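Local coordinates for anti-sigma-I factor RsgI2 (Clostridium thermocellum, PDB 4B9P), which probably holds sigma factor SigI2 inactive until polysaccharide binds its extracellular sensing domain, the cellulose-binding CBM3 module described here, at residues A[7-12]-A[150-155]; A[23-28]-A[44-49]; A[56-61]-A[105-110]. All blocks are in the same frame, centred on the assembly; numbering follows the deposited sequence.

Contacts 1 and 2 are core and contact 3 lies nearer the surface. The first two join the same pair of sheets: strands 7-13 and 25-31 are neighbours in one, 152-156 and 42-48 in the other, so each contact packs a strand of one sheet over a strand of the other through apolar side chains, with no hydrogen bond across. Contact 3 runs within a single sheet, between edge strand 56-63 and strand 104-111, itself the neighbour of 25-31; there backbone hydrogen bonds and a salt bridge take over. Contact 2 also reaches the calcium site through T49 and touches contact 3 through a probable hydrogen bond from Y48 OH to E56 OE2.

Contact 1 (A[7-12]-A[150-155])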
loop_
_atom_site.group_PDB
_atom_site.type_symbol
_atom_site.label_atom_id
_atom_site.label_comp_id
_atom_site.label_asym_id
_atom_site.label_seq_id
_atom_site.Cartn_x
_atom_site.Cartn_y
_atom_site.Cartn_z
ATOM N N ILE A 7 -9.007 -12.679 5.968
ATOM C CA ILE A 7 -8.241 -11.535 6.411
ATOM C C ILE A 7 -9.139 -10.299 6.508
ATOM O O ILE A 7 -10.235 -10.270 5.920
ATOM C CB ILE A 7 -7.068 -11.226 5.453
ATOM C CG1 ILE A 7 -7.558 -11.087 4.013
ATOM C CG2 ILE A 7 -5.983 -12.311 5.610
ATOM C CD1 ILE A 7 -6.519 -10.620 3.052
ATOM N N GLU A 8 -8.655 -9.293 7.224
ATOM C CA GLU A 8 -9.250 -7.986 7.232
ATOM C C GLU A 8 -8.132 -7.000 6.939
ATOM O O GLU A 8 -7.024 -7.163 7.444
ATOM C CB GLU A 8 -9.900 -7.683 8.595
ATOM C CG GLU A 8 -10.546 -6.333 8.638
ATOM C CD GLU A 8 -11.311 -6.102 9.914
ATOM O OE1 GLU A 8 -12.452 -6.604 10.001
ATOM O OE2 GLU A 8 -10.813 -5.409 10.828
ATOM N N LEU A 9 -8.414 -5.965 6.149
ATOM C CA LEU A 9 -7.415 -4.969 5.815
ATOM C C LEU A 9 -7.929 -3.636 6.334
ATOM O O LEU A 9 -9.025 -3.200 5.950
ATOM C CB LEU A 9 -7.209 -4.953 4.309
ATOM C CG LEU A 9 -6.098 -4.136 3.669
ATOM C CD1 LEU A 9 -6.326 -2.609 3.741
ATOM C CD2 LEU A 9 -4.727 -4.573 4.140
ATOM N N GLN A 10 -7.143 -2.998 7.207
ATOM C CA GLN A 10 -7.432 -1.652 7.686
ATOM C C GLN A 10 -6.397 -0.699 7.123
ATOM O O GLN A 10 -5.242 -1.100 6.895
ATOM C CB GLN A 10 -7.475 -1.567 9.208
ATOM C CG GLN A 10 -8.501 -2.473 9.792
ATOM C CD GLN A 10 -8.608 -2.307 11.286
ATOM O OE1 GLN A 10 -7.983 -1.440 11.855
ATOM N NE2 GLN A 10 -9.380 -3.167 11.941
ATOM N N ALA A 11 -6.770 0.552 6.891
ATOM C CA ALA A 11 -5.810 1.498 6.313
ATOM C C ALA A 11 -6.252 2.918 6.599
ATOM O O ALA A 11 -7.421 3.178 6.939
ATOM C CB ALA A 11 -5.719 1.289 4.809
ATOM N N TYR A 12 -5.339 3.855 6.442
ATOM C CA TYR A 12 -5.686 5.243 6.314
ATOM C C TYR A 12 -4.526 5.952 5.631
ATOM O O TYR A 12 -3.422 5.404 5.515
ATOM C CB TYR A 12 -6.014 5.890 7.674
ATOM C CG TYR A 12 -4.868 6.133 8.612
ATOM C CD1 TYR A 12 -4.289 5.080 9.323
ATOM C CD2 TYR A 12 -4.395 7.426 8.854
ATOM C CE1 TYR A 12 -3.244 5.298 10.230
ATOM C CE2 TYR A 12 -3.365 7.645 9.752
ATOM C CZ TYR A 12 -2.804 6.591 10.446
ATOM O OH TYR A 12 -1.775 6.825 11.343
ATOM N N ASP A 150 -11.979 -1.053 1.766
ATOM C CA ASP A 150 -12.231 -1.977 0.659
ATOM C C ASP A 150 -11.492 -1.627 -0.637
ATOM O O ASP A 150 -11.518 -2.421 -1.577
ATOM C CB ASP A 150 -13.739 -1.982 0.327
ATOM C CG ASP A 150 -14.590 -2.460 1.488
ATOM O OD1 ASP A 150 -14.351 -3.603 1.917
ATOM O OD2 ASP A 150 -15.440 -1.701 2.003
ATOM N N LYS A 151 -10.825 -0.465 -0.717
ATOM C CA LYS A 151 -10.248 -0.025 -1.993
ATOM C C LYS A 151 -8.754 -0.259 -2.077
ATOM O O LYS A 151 -8.096 0.233 -2.991
ATOM C CB LYS A 151 -10.582 1.439 -2.259
ATOM C CG LYS A 151 -12.051 1.661 -2.592
ATOM C CD LYS A 151 -12.352 3.176 -2.842
ATOM C CE LYS A 151 -12.341 3.547 -4.256
ATOM N NZ LYS A 151 -12.377 5.067 -4.319
ATOM N N ILE A 152 -8.220 -1.030 -1.141
ATOM C CA ILE A 152 -6.880 -1.603 -1.224
ATOM C C ILE A 152 -7.094 -3.110 -1.335
ATOM O O ILE A 152 -7.895 -3.680 -0.599
ATOM C CB ILE A 152 -6.046 -1.244 0.030
ATOM C CG1 ILE A 152 -5.671 0.251 -0.043
ATOM C CG2 ILE A 152 -4.805 -2.152 0.162
ATOM C CD1 ILE A 152 -5.098 0.763 1.283
ATOM N N THR A 153 -6.426 -3.765 -2.287
ATOM C CA THR A 153 -6.694 -5.194 -2.477
ATOM C C THR A 153 -5.581 -6.038 -1.893
ATOM O O THR A 153 -4.448 -5.583 -1.728
ATOM C CB THR A 153 -6.833 -5.537 -3.974
ATOM O OG1 THR A 153 -5.695 -5.012 -4.671
ATOM C CG2 THR A 153 -8.115 -4.943 -4.555
ATOM N N VAL A 154 -5.915 -7.283 -1.558
ATOM C CA VAL A 154 -4.943 -8.220 -0.990
ATOM C C VAL A 154 -5.114 -9.566 -1.672
ATOM O O VAL A 154 -6.250 -10.039 -1.829
ATOM C CB VAL A 154 -5.095 -8.410 0.549
ATOM C CG1 VAL A 154 -3.971 -9.303 1.086
ATOM C CG2 VAL A 154 -5.140 -7.074 1.286
ATOM N N TYR A 155 -3.990 -10.131 -2.103
ATOM C CA TYR A 155 -3.962 -11.426 -2.792
ATOM C C TYR A 155 -3.121 -12.400 -1.980
ATOM O O TYR A 155 -2.093 -12.019 -1.411
ATOM C CB TYR A 155 -3.309 -11.302 -4.172
ATOM C CG TYR A 155 -3.938 -10.193 -4.944
ATOM C CD1 TYR A 155 -3.538 -8.879 -4.719
ATOM C CD2 TYR A 155 -4.927 -10.432 -5.877
ATOM C CE1 TYR A 155 -4.093 -7.827 -5.394
ATOM C CE2 TYR A 155 -5.514 -9.326 -6.585
ATOM C CZ TYR A 155 -5.072 -8.025 -6.316
ATOM O OH TYR A 155 -5.584 -6.901 -6.945
#
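I7 and V154 make the tightest meeting of this interface, with CD1 of I7 only 3.5 Å from CG1 of V154, closer than carbons usually pack. The first torsion of I7 explains the reach: CG1 sits in the crowded position between the backbone N and the carbonyl carbon (chi1 53°), and the extended chain beyond it carries CD1 to the valine.

The other apolar groups mesh at more ordinary spacing. The fork of L9 spans two partners, CD2 lying 3.8 Å from CG2 of V154 while CD1 lies 3.9 Å from CG2 of I152; the leucine and I152 cross at about a right angle. A11 is small and brings no more than its methyl, and the CG1-CD1 arm of I152 packs against that methyl, CD1 standing 3.6 Å from CB of A11. Large and small residues are thus matched in a buried layer of purely apolar side chains, with no hydrogen bond across.

The opposite face of strand 7-12 is quite different. E8 and Q10 turn away toward partly exposed surroundings and bind each other, NE2 of Q10 donating to OE2 of E8 at 2.9 Å in a nearly straight bond (168°). Polar side chains suit that side, where water can reach them.

Strands 7-12 and 152-155 come within 8.6 Å of each other, too far for backbone pairing, and run roughly antiparallel at 147°. They belong to the two facing antiparallel sheets of the CBM3 beta-sandwich: strand 7-13 lies between strands 25-31 and 147-148, strand 152-156 lies between 42-48 and 159-162, and W162 covers I7 and L9 from the last of these.

Contact 2 (A[23-28]-A[44-49]); sequences LQPRIK and IRYYYT. With CA (calcium ion), chain B.
L23, P25 and I27 face Y48, Y46 and I44 across the interior of the beta-sandwich that defines this CBM3 module, where two antiparallel sheets pack face to face. The touching parts run 152° apart, and all six side chains are buried, which suits their aliphatic and aromatic character.

Y46 has the most surface buried by the other segment. Its CB and CG meet no atom of 23-28 within 4.2 Å and serve to extend the ring, CG standing anti to the backbone N (chi1 -179°) and directing it toward P25. Further out, CD2 and CE2 both lie 3.7 Å from CB of P25, while CG of the proline rests over that ring face, offset toward the rim. CD1 of L23 lies on the same side of the ring plane as the proline but obliquely, a loose 4.5 Å from CE1. At the tip, OH is hydrogen-bonded to ND2 of N13, so the one polar atom of this long side chain is satisfied inside the core. The compact, conformationally restricted proline ring offers CB and CG to an aromatic face.

L23 makes the more directed contact with its neighbour Y48. Its CD1 hangs over the centre of that ring, 3.9 Å from the centroid and 12° off the normal, a CH-pi interaction. The phenol OH of Y48 binds E56, which fixes the far end of the ring. At the opposite end of the interface, I27 and I44 lie alongside with their chains running opposite ways, CD1 of I27 4.2 Å from CG2 of I44.

Just past Y48 the strand ends in the calcium site, completed by D51, D132, S135, D136 and water. T49 supplies two ligands to it: its carbonyl O at 2.5 Å from the calcium ion and its side-chain OG1 at 2.4 Å.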
loop_
_atom_site.group_PDB
_atom_site.type_symbol
_atom_site.label_atom_id
_atom_site.label_comp_id
_atom_site.label_asym_id
_atom_site.label_seq_id
_atom_site.Cartn_x
_atom_site.Cartn_y
_atom_site.Cartn_z
ATOM N N LEU A 23 2.959 10.080 -1.011
ATOM C CA LEU A 23 1.825 9.248 -0.584
ATOM C C LEU A 23 2.213 8.577 0.715
ATOM O O LEU A 23 3.306 8.038 0.826
ATOM C CB LEU A 23 1.527 8.181 -1.630
ATOM C CG LEU A 23 1.363 8.654 -3.067
ATOM C CD1 LEU A 23 1.082 7.470 -4.009
ATOM C CD2 LEU A 23 0.282 9.717 -3.181
ATOM N N GLN A 24 1.310 8.616 1.699
ATOM C CA GLN A 24 1.583 7.996 2.997
ATOM C C GLN A 24 0.444 7.064 3.408
ATOM O O GLN A 24 -0.229 7.279 4.406
ATOM C CB GLN A 24 1.809 9.062 4.064
ATOM C CG GLN A 24 3.149 9.747 3.885
ATOM C CD GLN A 24 3.605 10.440 5.155
ATOM O OE1 GLN A 24 2.907 10.414 6.189
ATOM N NE2 GLN A 24 4.759 11.072 5.087
ATOM N N PRO A 25 0.240 5.978 2.653
ATOM C CA PRO A 25 -0.706 4.951 3.107
ATOM C C PRO A 25 -0.146 4.168 4.288
ATOM O O PRO A 25 1.049 3.787 4.301
ATOM C CB PRO A 25 -0.849 4.059 1.863
ATOM C CG PRO A 25 0.481 4.133 1.227
ATOM C CD PRO A 25 0.978 5.543 1.454
ATOM N N ARG A 26 -0.989 3.969 5.296
ATOM C CA ARG A 26 -0.647 3.125 6.428
ATOM C C ARG A 26 -1.621 1.964 6.418
ATOM O O ARG A 26 -2.827 2.190 6.261
ATOM C CB ARG A 26 -0.742 3.921 7.716
ATOM C CG ARG A 26 0.282 5.040 7.702
ATOM C CD ARG A 26 0.392 5.754 8.984
ATOM N NE ARG A 26 1.587 6.588 8.955
ATOM C CZ ARG A 26 2.075 7.183 10.030
ATOM N NH1 ARG A 26 1.446 7.070 11.190
ATOM N NH2 ARG A 26 3.182 7.894 9.948
ATOM N N ILE A 27 -1.111 0.739 6.576
ATOM C CA ILE A 27 -1.910 -0.450 6.356
ATOM C C ILE A 27 -1.716 -1.428 7.498
ATOM O O ILE A 27 -0.610 -1.588 8.007
ATOM C CB ILE A 27 -1.491 -1.066 5.002
ATOM C CG1 ILE A 27 -1.866 -0.096 3.843
ATOM C CG2 ILE A 27 -2.116 -2.396 4.777
ATOM C CD1 ILE A 27 -1.188 -0.412 2.483
ATOM N N LYS A 28 -2.799 -2.093 7.879
ATOM C CA LYS A 28 -2.769 -3.137 8.891
ATOM C C LYS A 28 -3.487 -4.346 8.297
ATOM O O LYS A 28 -4.684 -4.250 7.962
ATOM C CB LYS A 28 -3.429 -2.649 10.172
ATOM C CG LYS A 28 -3.389 -3.574 11.337
ATOM C CD LYS A 28 -3.891 -2.853 12.615
ATOM C CE LYS A 28 -4.046 -3.801 13.765
ATOM N NZ LYS A 28 -4.649 -3.190 14.988
ATOM N N ILE A 44 -0.232 -6.820 -1.434
ATOM C CA ILE A 44 -1.202 -5.778 -1.110
ATOM C C ILE A 44 -1.046 -4.668 -2.125
ATOM O O ILE A 44 0.097 -4.273 -2.369
ATOM C CB ILE A 44 -0.924 -5.233 0.290
ATOM C CG1 ILE A 44 -0.996 -6.328 1.360
ATOM C CG2 ILE A 44 -1.900 -4.104 0.633
ATOM C CD1 ILE A 44 -0.384 -5.900 2.676
ATOM N N ARG A 45 -2.143 -4.167 -2.708
ATOM C CA ARG A 45 -2.022 -3.126 -3.738
ATOM C C ARG A 45 -2.785 -1.872 -3.352
ATOM O O ARG A 45 -3.976 -1.913 -3.034
ATOM C CB ARG A 45 -2.551 -3.610 -5.097
ATOM C CG ARG A 45 -1.721 -4.722 -5.636
ATOM C CD ARG A 45 -2.222 -5.139 -6.986
ATOM N NE ARG A 45 -1.351 -6.183 -7.505
ATOM C CZ ARG A 45 -1.634 -6.879 -8.586
ATOM N NH1 ARG A 45 -2.765 -6.635 -9.244
ATOM N NH2 ARG A 45 -0.802 -7.827 -8.993
ATOM N N TYR A 46 -2.073 -0.748 -3.437
ATOM C CA TYR A 46 -2.631 0.593 -3.252
ATOM C C TYR A 46 -2.635 1.235 -4.643
ATOM O O TYR A 46 -1.562 1.494 -5.199
ATOM C CB TYR A 46 -1.734 1.405 -2.290
ATOM C CG TYR A 46 -2.269 2.806 -2.027
ATOM C CD1 TYR A 46 -1.951 3.888 -2.878
ATOM C CD2 TYR A 46 -3.065 3.077 -0.905
ATOM C CE1 TYR A 46 -2.476 5.153 -2.647
ATOM C CE2 TYR A 46 -3.579 4.366 -0.655
ATOM C CZ TYR A 46 -3.256 5.394 -1.519
ATOM O OH TYR A 46 -3.786 6.599 -1.228
ATOM N N TYR A 47 -3.821 1.500 -5.179
ATOM C CA TYR A 47 -3.982 1.992 -6.551
ATOM C C TYR A 47 -4.082 3.508 -6.597
ATOM O O TYR A 47 -4.748 4.122 -5.748
ATOM C CB TYR A 47 -5.266 1.438 -7.148
ATOM C CG TYR A 47 -5.277 -0.027 -7.378
ATOM C CD1 TYR A 47 -4.685 -0.577 -8.526
ATOM C CD2 TYR A 47 -5.843 -0.889 -6.436
ATOM C CE1 TYR A 47 -4.728 -1.947 -8.764
ATOM C CE2 TYR A 47 -5.865 -2.244 -6.651
ATOM C CZ TYR A 47 -5.303 -2.776 -7.796
ATOM O OH TYR A 47 -5.367 -4.154 -7.955
ATOM N N TYR A 48 -3.451 4.121 -7.599
ATOM C CA TYR A 48 -3.426 5.577 -7.654
ATOM C C TYR A 48 -3.122 5.986 -9.099
ATOM O O TYR A 48 -2.832 5.152 -9.968
ATOM C CB TYR A 48 -2.377 6.125 -6.677
ATOM C CG TYR A 48 -0.919 5.833 -7.025
ATOM C CD1 TYR A 48 -0.337 4.585 -6.755
ATOM C CD2 TYR A 48 -0.120 6.820 -7.583
ATOM C CE1 TYR A 48 0.959 4.312 -7.069
ATOM C CE2 TYR A 48 1.225 6.558 -7.874
ATOM C CZ TYR A 48 1.741 5.301 -7.597
ATOM O OH TYR A 48 3.053 5.035 -7.901
ATOM N N THR A 49 -3.203 7.294 -9.342
ATOM C CA THR A 49 -2.714 7.870 -10.607
ATOM C C THR A 49 -1.436 8.649 -10.334
ATOM O O THR A 49 -1.406 9.543 -9.492
ATOM C CB THR A 49 -3.773 8.773 -11.228
ATOM O OG1 THR A 49 -4.292 9.647 -10.212
ATOM C CG2 THR A 49 -4.899 7.926 -11.868
HETATM CA CA CA B . -3.114 11.093 -8.667
HETATM O O HOH W 1 -1.478 10.751 -6.836
#

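Contact 3 (A[56-61]-A[105-110]); sequences EIYTCD and VEIISR
T59 and R110 form an antiparallel hydrogen-bonded pair, the threonine N reaching the arginine O and the arginine N the threonine O, each at 2.9 Å, and C60 faces S109 as the next, non-hydrogen-bonded pair. Beyond it, D61 N donates to I108 O at 2.9 Å, a more bent bond (134°).

Above one face of the strand pair, R110 folds back toward D61, its chain bent at chi3 (-67°). NE and NH2 grip OD1 side-on, at 3.2 and 3.3 Å; OD1 lies close to the guanidinium plane and accepts both N-H groups on its syn lone-pair side, while OD2 is close to NE in a weak bond. This salt bridge is nearly coplanar, carboxylate and guanidinium 24° apart. NH1 is taken up by the backbone O of L117. CG2 of T59 lies alongside the arginine chain.

The other face looks into the sandwich. There Y58 OH donates to S109 OG at 2.8 Å, and C60 SG rests 4.0 Å from CG2 of I107; a small serine suits the tyrosine ring edge, and strands 70-81 and 84-92 pack against this side.

The chemistry follows the place: paired charges on the sheet's outer face, where edge strand 56-63 joins 104-111, a satisfied hydroxyl and apolar atoms on the inner one.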
loop_
_atom_site.group_PDB
_atom_site.type_symbol
_atom_site.label_atom_id
_atom_site.label_comp_id
_atom_site.label_asym_id
_atom_site.label_seq_id
_atom_site.Cartn_x
_atom_site.Cartn_y
_atom_site.Cartn_z
ATOM N N GLU A 56 9.683 7.757 -9.070
ATOM C CA GLU A 56 8.872 7.249 -7.957
ATOM C C GLU A 56 9.554 6.055 -7.295
ATOM O O GLU A 56 9.895 5.095 -7.966
ATOM C CB GLU A 56 7.520 6.833 -8.461
ATOM C CG GLU A 56 6.668 7.948 -9.002
ATOM C CD GLU A 56 5.313 7.377 -9.364
ATOM O OE1 GLU A 56 5.176 6.843 -10.501
ATOM O OE2 GLU A 56 4.398 7.328 -8.500
ATOM N N ILE A 57 9.697 6.107 -5.968
ATOM C CA ILE A 57 10.272 5.018 -5.192
ATOM C C ILE A 57 9.350 4.722 -4.023
ATOM O O ILE A 57 8.524 5.557 -3.613
ATOM C CB ILE A 57 11.706 5.366 -4.688
ATOM C CG1 ILE A 57 11.672 6.548 -3.719
ATOM C CG2 ILE A 57 12.667 5.577 -5.878
ATOM C CD1 ILE A 57 12.963 6.692 -2.919
ATOM N N TYR A 58 9.512 3.532 -3.478
ATOM C CA TYR A 58 8.807 3.087 -2.302
ATOM C C TYR A 58 9.802 2.970 -1.150
ATOM O O TYR A 58 10.908 2.428 -1.329
ATOM C CB TYR A 58 8.233 1.658 -2.564
ATOM C CG TYR A 58 7.677 1.038 -1.304
ATOM C CD1 TYR A 58 6.383 1.307 -0.914
ATOM C CD2 TYR A 58 8.490 0.267 -0.459
ATOM C CE1 TYR A 58 5.854 0.785 0.277
ATOM C CE2 TYR A 58 7.992 -0.258 0.712
ATOM C CZ TYR A 58 6.696 0.037 1.094
ATOM O OH TYR A 58 6.220 -0.426 2.288
ATOM N N THR A 59 9.397 3.401 0.042
ATOM C CA THR A 59 10.146 3.049 1.211
ATOM C C THR A 59 9.197 2.638 2.344
ATOM O O THR A 59 8.108 3.196 2.498
ATOM C CB THR A 59 11.113 4.151 1.644
ATOM O OG1 THR A 59 11.995 3.661 2.673
ATOM C CG2 THR A 59 10.372 5.353 2.114
ATOM N N CYS A 60 9.616 1.648 3.145
ATOM C CA CYS A 60 8.903 1.289 4.360
ATOM C C CYS A 60 9.628 1.923 5.534
ATOM O O CYS A 60 10.759 1.567 5.830
ATOM C CB CYS A 60 8.851 -0.236 4.523
ATOM S SG CYS A 60 8.128 -0.742 6.081
ATOM N N ASP A 61 8.966 2.898 6.152
ATOM C CA ASP A 61 9.530 3.591 7.278
ATOM C C ASP A 61 9.520 2.730 8.536
ATOM O O ASP A 61 10.409 2.875 9.381
ATOM C CB ASP A 61 8.782 4.899 7.533
ATOM C CG ASP A 61 9.208 6.006 6.594
ATOM O OD1 ASP A 61 10.278 5.906 5.942
ATOM O OD2 ASP A 61 8.462 6.988 6.526
ATOM N N VAL A 105 0.033 -7.573 10.679
ATOM C CA VAL A 105 1.200 -6.794 10.285
ATOM C C VAL A 105 0.753 -5.369 10.016
ATOM O O VAL A 105 -0.273 -5.139 9.356
ATOM C CB VAL A 105 1.915 -7.355 9.019
ATOM C CG1 VAL A 105 3.120 -6.447 8.641
ATOM C CG2 VAL A 105 2.365 -8.768 9.282
ATOM N N GLU A 106 1.526 -4.425 10.533
ATOM C CA GLU A 106 1.297 -3.005 10.286
ATOM C C GLU A 106 2.487 -2.476 9.482
ATOM O O GLU A 106 3.636 -2.766 9.814
ATOM C CB GLU A 106 1.170 -2.264 11.618
ATOM C CG GLU A 106 0.850 -0.784 11.451
ATOM C CD GLU A 106 0.671 -0.056 12.783
ATOM O OE1 GLU A 106 0.594 -0.744 13.837
ATOM O OE2 GLU A 106 0.612 1.195 12.774
ATOM N N ILE A 107 2.189 -1.703 8.434
ATOM C CA ILE A 107 3.207 -1.209 7.516
ATOM C C ILE A 107 2.990 0.269 7.313
ATOM O O ILE A 107 1.908 0.681 6.870
ATOM C CB ILE A 107 3.152 -1.933 6.157
ATOM C CG1 ILE A 107 3.219 -3.441 6.389
ATOM C CG2 ILE A 107 4.306 -1.463 5.256
ATOM C CD1 ILE A 107 3.056 -4.242 5.188
ATOM N N ILE A 108 4.026 1.060 7.593
ATOM C CA ILE A 108 4.014 2.504 7.377
ATOM C C ILE A 108 4.907 2.764 6.168
ATOM O O ILE A 108 6.088 2.428 6.224
ATOM C CB ILE A 108 4.556 3.223 8.635
ATOM C CG1 ILE A 108 3.619 3.005 9.832
ATOM C CG2 ILE A 108 4.741 4.713 8.355
ATOM C CD1 ILE A 108 4.018 3.726 11.063
ATOM N N SER A 109 4.352 3.361 5.106
ATOM C CA SER A 109 5.066 3.548 3.855
ATOM C C SER A 109 5.069 4.979 3.411
ATOM O O SER A 109 4.196 5.765 3.775
ATOM C CB SER A 109 4.389 2.753 2.745
ATOM O OG SER A 109 4.281 1.376 3.074
ATOM N N ARG A 110 6.053 5.291 2.578
ATOM C CA ARG A 110 6.108 6.570 1.864
ATOM C C ARG A 110 6.445 6.282 0.422
ATOM O O ARG A 110 7.357 5.513 0.154
ATOM C CB ARG A 110 7.167 7.509 2.481
ATOM C CG ARG A 110 6.871 7.895 3.914
ATOM C CD ARG A 110 7.800 8.991 4.371
ATOM N NE ARG A 110 9.130 8.466 4.423
ATOM C CZ ARG A 110 10.234 9.066 3.990
ATOM N NH1 ARG A 110 10.224 10.279 3.422
ATOM N NH2 ARG A 110 11.367 8.414 4.145
#